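Local coordinates for SusD family protein (Bacteroides uniformis, PDB 7KV1) that probably binds beta-glucan at the cell surface of a human gut bacterium, as a SusD-like glycan-binding protein built on tetratricopeptide-type helices, at residues G75-D80 with Q93-L98; P206-K211 with W282-I287. All blocks are in the same frame, centred on the assembly; numbering follows the deposited sequence.

Contact 1: residues G75-D80 with Q93-L98; sequences GEIMGD and QNWHML
Ile77 reaches across to Trp95 and Leu98 in a small apolar contact between a type I beta turn, Glu76 to Gly79, and the short helix 93-99 of the helical SusD-type fold. Its terminal methyl CD1 does the touching: it lies 3.7 Å from Trp95 CB, near the root of the indole, and meets the ring obliquely at CG and CD1. The same methyl also packs on Leu98 CB at 4.1 Å. Trp95 and Leu98, three residues apart, come out on neighbouring sites of the helix, and a branched residue with a long arm suits the place between them. Ile77 CG1 stands between the backbone N and the carbonyl carbon (chi1 55°), and CD1 lies anti to CA (chi2 169°), which extends the arm toward the helix.

Met78 touches the side chain of Leu98 more loosely. With SD anti to CA (chi2 180°) the thioether reaches out straight, and the sulfur SD comes to 4.2 Å from Leu98 CD2.

Further out, the turn is closed by Gly79 N bonding to Glu76 O at 2.8 Å. Asp80 forms a salt bridge with Arg468, Met78 also touches Tyr469 of helix 468-474, and Trp95 meets Phe336 edge-to-face. All four touching residues are buried, as their apolar character suits. Beside the sulfur contact, Met78 CG rests 3.6 Å from the backbone oxygen Leu98 O.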
loop_
_atom_site.group_PDB
_atom_site.type_symbol
_atom_site.label_atom_id
_atom_site.label_comp_id
_atom_site.label_asym_id
_atom_site.label_seq_id
_atom_site.Cartn_x
_atom_site.Cartn_y
_atom_site.Cartn_z
ATOM N N GLY A 75 6.144 1.640 -2.055
ATOM C CA GLY A 75 6.124 0.370 -1.320
ATOM C C GLY A 75 6.918 -0.736 -2.006
ATOM O O GLY A 75 7.139 -1.792 -1.370
ATOM N N GLU A 76 7.371 -0.549 -3.249
ATOM C CA GLU A 76 8.016 -1.650 -4.006
ATOM C C GLU A 76 9.521 -1.379 -4.130
ATOM O O GLU A 76 10.300 -2.345 -4.080
ATOM C CB GLU A 76 7.349 -1.834 -5.375
ATOM C CG GLU A 76 5.946 -2.394 -5.334
ATOM C CD GLU A 76 5.852 -3.904 -5.217
ATOM O OE1 GLU A 76 6.903 -4.566 -5.196
ATOM O OE2 GLU A 76 4.731 -4.398 -5.083
ATOM N N ILE A 77 9.945 -0.134 -4.301
ATOM C CA ILE A 77 11.346 0.152 -4.728
ATOM C C ILE A 77 12.366 -0.369 -3.715
ATOM O O ILE A 77 13.492 -0.640 -4.137
ATOM C CB ILE A 77 11.593 1.625 -5.092
ATOM C CG1 ILE A 77 11.204 2.611 -3.981
ATOM C CG2 ILE A 77 10.895 1.937 -6.421
ATOM C CD1 ILE A 77 11.694 4.044 -4.241
ATOM N N MET A 78 12.041 -0.494 -2.437
ATOM C CA MET A 78 13.046 -0.930 -1.439
ATOM C C MET A 78 13.015 -2.452 -1.317
ATOM O O MET A 78 13.912 -3.008 -0.650
ATOM C CB MET A 78 12.820 -0.213 -0.103
ATOM C CG MET A 78 13.123 1.263 -0.242
ATOM S SD MET A 78 12.882 2.211 1.256
ATOM C CE MET A 78 11.096 2.407 1.273
ATOM N N GLY A 79 12.117 -3.097 -2.082
ATOM C CA GLY A 79 11.906 -4.548 -2.082
ATOM C C GLY A 79 12.676 -5.236 -3.190
ATOM O O GLY A 79 13.650 -4.673 -3.635
ATOM N N ASP A 80 12.196 -6.385 -3.642
ATOM C CA ASP A 80 12.929 -7.272 -4.581
ATOM C C ASP A 80 12.092 -7.624 -5.806
ATOM O O ASP A 80 12.569 -8.479 -6.530
ATOM C CB ASP A 80 13.449 -8.534 -3.883
ATOM C CG ASP A 80 12.364 -9.380 -3.237
ATOM O OD1 ASP A 80 11.148 -8.895 -3.147
ATOM O OD2 ASP A 80 12.732 -10.511 -2.826
ATOM N N GLN A 93 16.367 10.239 -8.914
ATOM C CA GLN A 93 17.559 9.847 -8.145
ATOM C C GLN A 93 17.146 9.390 -6.725
ATOM O O GLN A 93 17.734 8.417 -6.226
ATOM C CB GLN A 93 18.520 11.028 -8.162
ATOM C CG GLN A 93 19.689 10.869 -7.214
ATOM C CD GLN A 93 20.677 11.976 -7.477
ATOM O OE1 GLN A 93 21.424 11.894 -8.434
ATOM N NE2 GLN A 93 20.628 13.033 -6.675
ATOM N N ASN A 94 16.164 10.040 -6.098
ATOM C CA ASN A 94 15.739 9.682 -4.711
ATOM C C ASN A 94 15.280 8.222 -4.707
ATOM O O ASN A 94 15.683 7.473 -3.786
ATOM C CB ASN A 94 14.694 10.652 -4.158
ATOM C CG ASN A 94 13.423 10.712 -4.967
ATOM O OD1 ASN A 94 13.468 10.622 -6.193
ATOM N ND2 ASN A 94 12.289 10.750 -4.281
ATOM N N TRP A 95 14.516 7.801 -5.720
ATOM C CA TRP A 95 14.037 6.397 -5.810
ATOM C C TRP A 95 15.233 5.452 -5.978
ATOM O O TRP A 95 15.274 4.419 -5.257
ATOM C CB TRP A 95 13.037 6.180 -6.930
ATOM C CG TRP A 95 11.721 6.867 -6.775
ATOM C CD1 TRP A 95 11.238 7.566 -5.705
ATOM C CD2 TRP A 95 10.730 6.958 -7.811
ATOM N NE1 TRP A 95 9.985 8.058 -5.992
ATOM C CE2 TRP A 95 9.639 7.671 -7.272
ATOM C CE3 TRP A 95 10.639 6.446 -9.108
ATOM C CZ2 TRP A 95 8.501 7.944 -8.026
ATOM C CZ3 TRP A 95 9.507 6.717 -9.847
ATOM C CH2 TRP A 95 8.442 7.425 -9.299
ATOM N N HIS A 96 16.195 5.784 -6.855
ATOM C CA HIS A 96 17.404 4.942 -7.053
ATOM C C HIS A 96 18.162 4.831 -5.726
ATOM O O HIS A 96 18.647 3.742 -5.408
ATOM C CB HIS A 96 18.286 5.472 -8.176
ATOM C CG HIS A 96 17.675 5.248 -9.520
ATOM N ND1 HIS A 96 17.751 4.032 -10.164
ATOM C CD2 HIS A 96 16.919 6.032 -10.298
ATOM C CE1 HIS A 96 17.107 4.096 -11.308
ATOM N NE2 HIS A 96 16.573 5.289 -11.412
ATOM N N MET A 97 18.283 5.910 -4.986
ATOM C CA MET A 97 19.084 5.902 -3.732
ATOM C C MET A 97 18.352 5.107 -2.615
ATOM O O MET A 97 19.028 4.413 -1.875
ATOM C CB MET A 97 19.418 7.335 -3.320
ATOM C CG MET A 97 20.453 7.945 -4.276
ATOM S SD MET A 97 20.822 9.663 -3.956
ATOM C CE MET A 97 21.879 9.479 -2.526
ATOM N N LEU A 98 17.036 5.208 -2.509
ATOM C CA LEU A 98 16.205 4.423 -1.561
ATOM C C LEU A 98 16.372 2.948 -1.892
ATOM O O LEU A 98 16.554 2.140 -0.975
ATOM C CB LEU A 98 14.745 4.880 -1.686
ATOM C CG LEU A 98 14.474 6.237 -1.028
ATOM C CD1 LEU A 98 13.251 6.907 -1.612
ATOM C CD2 LEU A 98 14.346 6.080 0.485
#

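Contact 2: residues P206-K211 with W282-I287; sequences PLKYYK and WCDESI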
loop_
_atom_site.group_PDB
_atom_site.type_symbol
_atom_site.label_atom_id
_atom_site.label_comp_id
_atom_site.label_asym_id
_atom_site.label_seq_id
_atom_site.Cartn_x
_atom_site.Cartn_y
_atom_site.Cartn_z
ATOM N N PRO A 206 -20.035 1.724 8.728
ATOM C CA PRO A 206 -20.635 0.548 8.115
ATOM C C PRO A 206 -19.544 -0.438 7.652
ATOM O O PRO A 206 -18.379 -0.039 7.450
ATOM C CB PRO A 206 -21.409 1.141 6.948
ATOM C CG PRO A 206 -20.621 2.361 6.574
ATOM C CD PRO A 206 -20.084 2.918 7.881
ATOM N N LEU A 207 -19.891 -1.719 7.553
ATOM C CA LEU A 207 -18.881 -2.789 7.327
ATOM C C LEU A 207 -18.333 -2.602 5.916
ATOM O O LEU A 207 -17.086 -2.603 5.761
ATOM C CB LEU A 207 -19.470 -4.194 7.500
ATOM C CG LEU A 207 -18.433 -5.326 7.419
ATOM C CD1 LEU A 207 -17.440 -5.250 8.564
ATOM C CD2 LEU A 207 -19.107 -6.679 7.399
ATOM N N LYS A 208 -19.239 -2.386 4.961
ATOM C CA LYS A 208 -18.926 -2.380 3.511
ATOM C C LYS A 208 -19.651 -1.247 2.769
ATOM O O LYS A 208 -18.998 -0.609 1.889
ATOM C CB LYS A 208 -19.303 -3.739 2.917
ATOM C CG LYS A 208 -18.945 -3.876 1.443
ATOM C CD LYS A 208 -19.437 -5.152 0.814
ATOM C CE LYS A 208 -19.000 -5.249 -0.632
ATOM N NZ LYS A 208 -19.337 -6.562 -1.218
ATOM N N TYR A 209 -20.941 -1.009 3.054
ATOM C CA TYR A 209 -21.769 -0.030 2.289
ATOM C C TYR A 209 -22.374 0.993 3.238
ATOM O O TYR A 209 -22.843 0.612 4.324
ATOM C CB TYR A 209 -22.907 -0.700 1.510
ATOM C CG TYR A 209 -22.479 -1.552 0.344
ATOM C CD1 TYR A 209 -21.902 -0.992 -0.778
ATOM C CD2 TYR A 209 -22.666 -2.926 0.357
ATOM C CE1 TYR A 209 -21.515 -1.774 -1.857
ATOM C CE2 TYR A 209 -22.281 -3.726 -0.710
ATOM C CZ TYR A 209 -21.703 -3.144 -1.818
ATOM O OH TYR A 209 -21.330 -3.916 -2.874
ATOM N N TYR A 210 -22.352 2.255 2.820
ATOM C CA TYR A 210 -23.148 3.359 3.417
ATOM C C TYR A 210 -24.587 3.234 2.890
ATOM O O TYR A 210 -24.746 2.834 1.718
ATOM C CB TYR A 210 -22.490 4.698 3.093
ATOM C CG TYR A 210 -21.260 4.968 3.919
ATOM C CD1 TYR A 210 -20.065 4.300 3.660
ATOM C CD2 TYR A 210 -21.303 5.850 4.992
ATOM C CE1 TYR A 210 -18.927 4.541 4.422
ATOM C CE2 TYR A 210 -20.174 6.106 5.753
ATOM C CZ TYR A 210 -18.981 5.444 5.474
ATOM O OH TYR A 210 -17.894 5.656 6.275
ATOM N N LYS A 211 -25.580 3.509 3.742
ATOM C CA LYS A 211 -27.039 3.364 3.458
ATOM C C LYS A 211 -27.607 4.729 3.072
ATOM O O LYS A 211 -27.551 5.027 1.862
ATOM C CB LYS A 211 -27.766 2.783 4.675
ATOM N N TRP A 282 -14.197 -2.338 -7.410
ATOM C CA TRP A 282 -15.251 -2.534 -6.383
ATOM C C TRP A 282 -16.000 -3.866 -6.623
ATOM O O TRP A 282 -17.197 -3.940 -6.318
ATOM C CB TRP A 282 -16.181 -1.309 -6.371
ATOM C CG TRP A 282 -15.449 -0.083 -5.916
ATOM C CD1 TRP A 282 -15.137 1.024 -6.643
ATOM C CD2 TRP A 282 -14.890 0.119 -4.610
ATOM N NE1 TRP A 282 -14.411 1.904 -5.875
ATOM C CE2 TRP A 282 -14.260 1.378 -4.617
ATOM C CE3 TRP A 282 -14.907 -0.628 -3.429
ATOM C CZ2 TRP A 282 -13.645 1.903 -3.488
ATOM C CZ3 TRP A 282 -14.290 -0.116 -2.306
ATOM C CH2 TRP A 282 -13.671 1.139 -2.341
ATOM N N CYS A 283 -15.313 -4.911 -7.090
ATOM C CA CYS A 283 -15.848 -6.297 -7.029
ATOM C C CYS A 283 -15.895 -6.702 -5.548
ATOM O O CYS A 283 -15.431 -5.898 -4.664
ATOM C CB CYS A 283 -15.033 -7.268 -7.869
ATOM S SG CYS A 283 -13.352 -7.555 -7.254
ATOM N N ASP A 284 -16.458 -7.876 -5.256
ATOM C CA ASP A 284 -16.736 -8.271 -3.853
ATOM C C ASP A 284 -15.449 -8.706 -3.143
ATOM O O ASP A 284 -15.512 -8.945 -1.933
ATOM C CB ASP A 284 -17.860 -9.303 -3.811
ATOM C CG ASP A 284 -19.199 -8.657 -4.182
ATOM O OD1 ASP A 284 -19.482 -7.511 -3.681
ATOM O OD2 ASP A 284 -19.921 -9.257 -4.995
ATOM N N GLU A 285 -14.327 -8.755 -3.842
ATOM C CA GLU A 285 -12.988 -8.921 -3.220
ATOM C C GLU A 285 -12.491 -7.596 -2.619
ATOM O O GLU A 285 -11.622 -7.602 -1.728
ATOM C CB GLU A 285 -12.006 -9.430 -4.270
ATOM C CG GLU A 285 -10.662 -9.725 -3.646
ATOM C CD GLU A 285 -9.781 -10.690 -4.408
ATOM O OE1 GLU A 285 -10.263 -11.322 -5.375
ATOM O OE2 GLU A 285 -8.618 -10.793 -4.022
ATOM N N SER A 286 -13.011 -6.481 -3.094
ATOM C CA SER A 286 -12.439 -5.149 -2.822
ATOM C C SER A 286 -12.868 -4.675 -1.434
ATOM O O SER A 286 -14.057 -4.561 -1.188
ATOM C CB SER A 286 -12.800 -4.182 -3.932
ATOM O OG SER A 286 -12.040 -2.984 -3.777
ATOM N N ILE A 287 -11.926 -4.452 -0.515
ATOM C CA ILE A 287 -12.278 -3.895 0.822
ATOM C C ILE A 287 -12.067 -2.383 0.757
ATOM O O ILE A 287 -12.911 -1.627 1.302
ATOM C CB ILE A 287 -11.492 -4.590 1.942
ATOM C CG1 ILE A 287 -11.988 -6.024 2.156
ATOM C CG2 ILE A 287 -11.548 -3.781 3.214
ATOM C CD1 ILE A 287 -11.166 -6.839 3.094
#
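Lys208 and Asp284 meet in a salt bridge near the surface, joining the loop between helices 185-201 and 230-244 to the type I beta turn, Cys283 to Ser286, that leads into strand 286-290 of this SusD-type fold. The two side chains approach at about a right angle, the lysine end-on. Its CG is anti to the backbone N (chi1 -176°), and every later torsion is extended too, which carries NZ the full length of the side chain to Asp284 OD1 at 2.6 Å. The ammonium arrives on the anti side of that oxygen, 31° out of the carboxylate plane.

The CA atoms of Lys208 and Asp284 are 9.7 Å apart, a span that suits an extended lysine and a short aspartate. NZ also donates to Ser265 O and has a cation-pi contact with Phe266, a residue of the cobalt hexammine pocket. Were Lys208 an alanine, Asp284 would probably lose its ammonium partner and Ser265 O a donor, and this link between loop and turn would go.

Tyr209 stands beside the lysine, with Lys208 CG 3.9 Å above one face of its ring and offset toward the rim. The ring plane is turned 88° from the carboxylate. Within the turn that presents the aspartate, Ser286 N bonds to Cys283 O at 2.9 Å. The tyrosine hydroxyl approaches the same carboxylate more loosely, with Tyr209 OH 4.1 Å from Asp284 OD1.

In the fold
From the N terminus, the chain first makes contact 1, a local closure: helix 71-76 runs into the turn, and the 12 residues between the segments, neither helix nor strand, loop back to helix 93-99. Helices 110-129, 138-162 and 185-201 follow before contact 2 opens. Contact 2 closes a longer loop of 70 residues, which includes helices 230-244 and 250-262, and joins the starch-binding-associating family region to the SusD family region. The two loops are in series, without nesting or crossing. They lie on opposite sides of the chain's centre, their own centres 32 Å apart: contact 1 is buried, contact 2 near the surface.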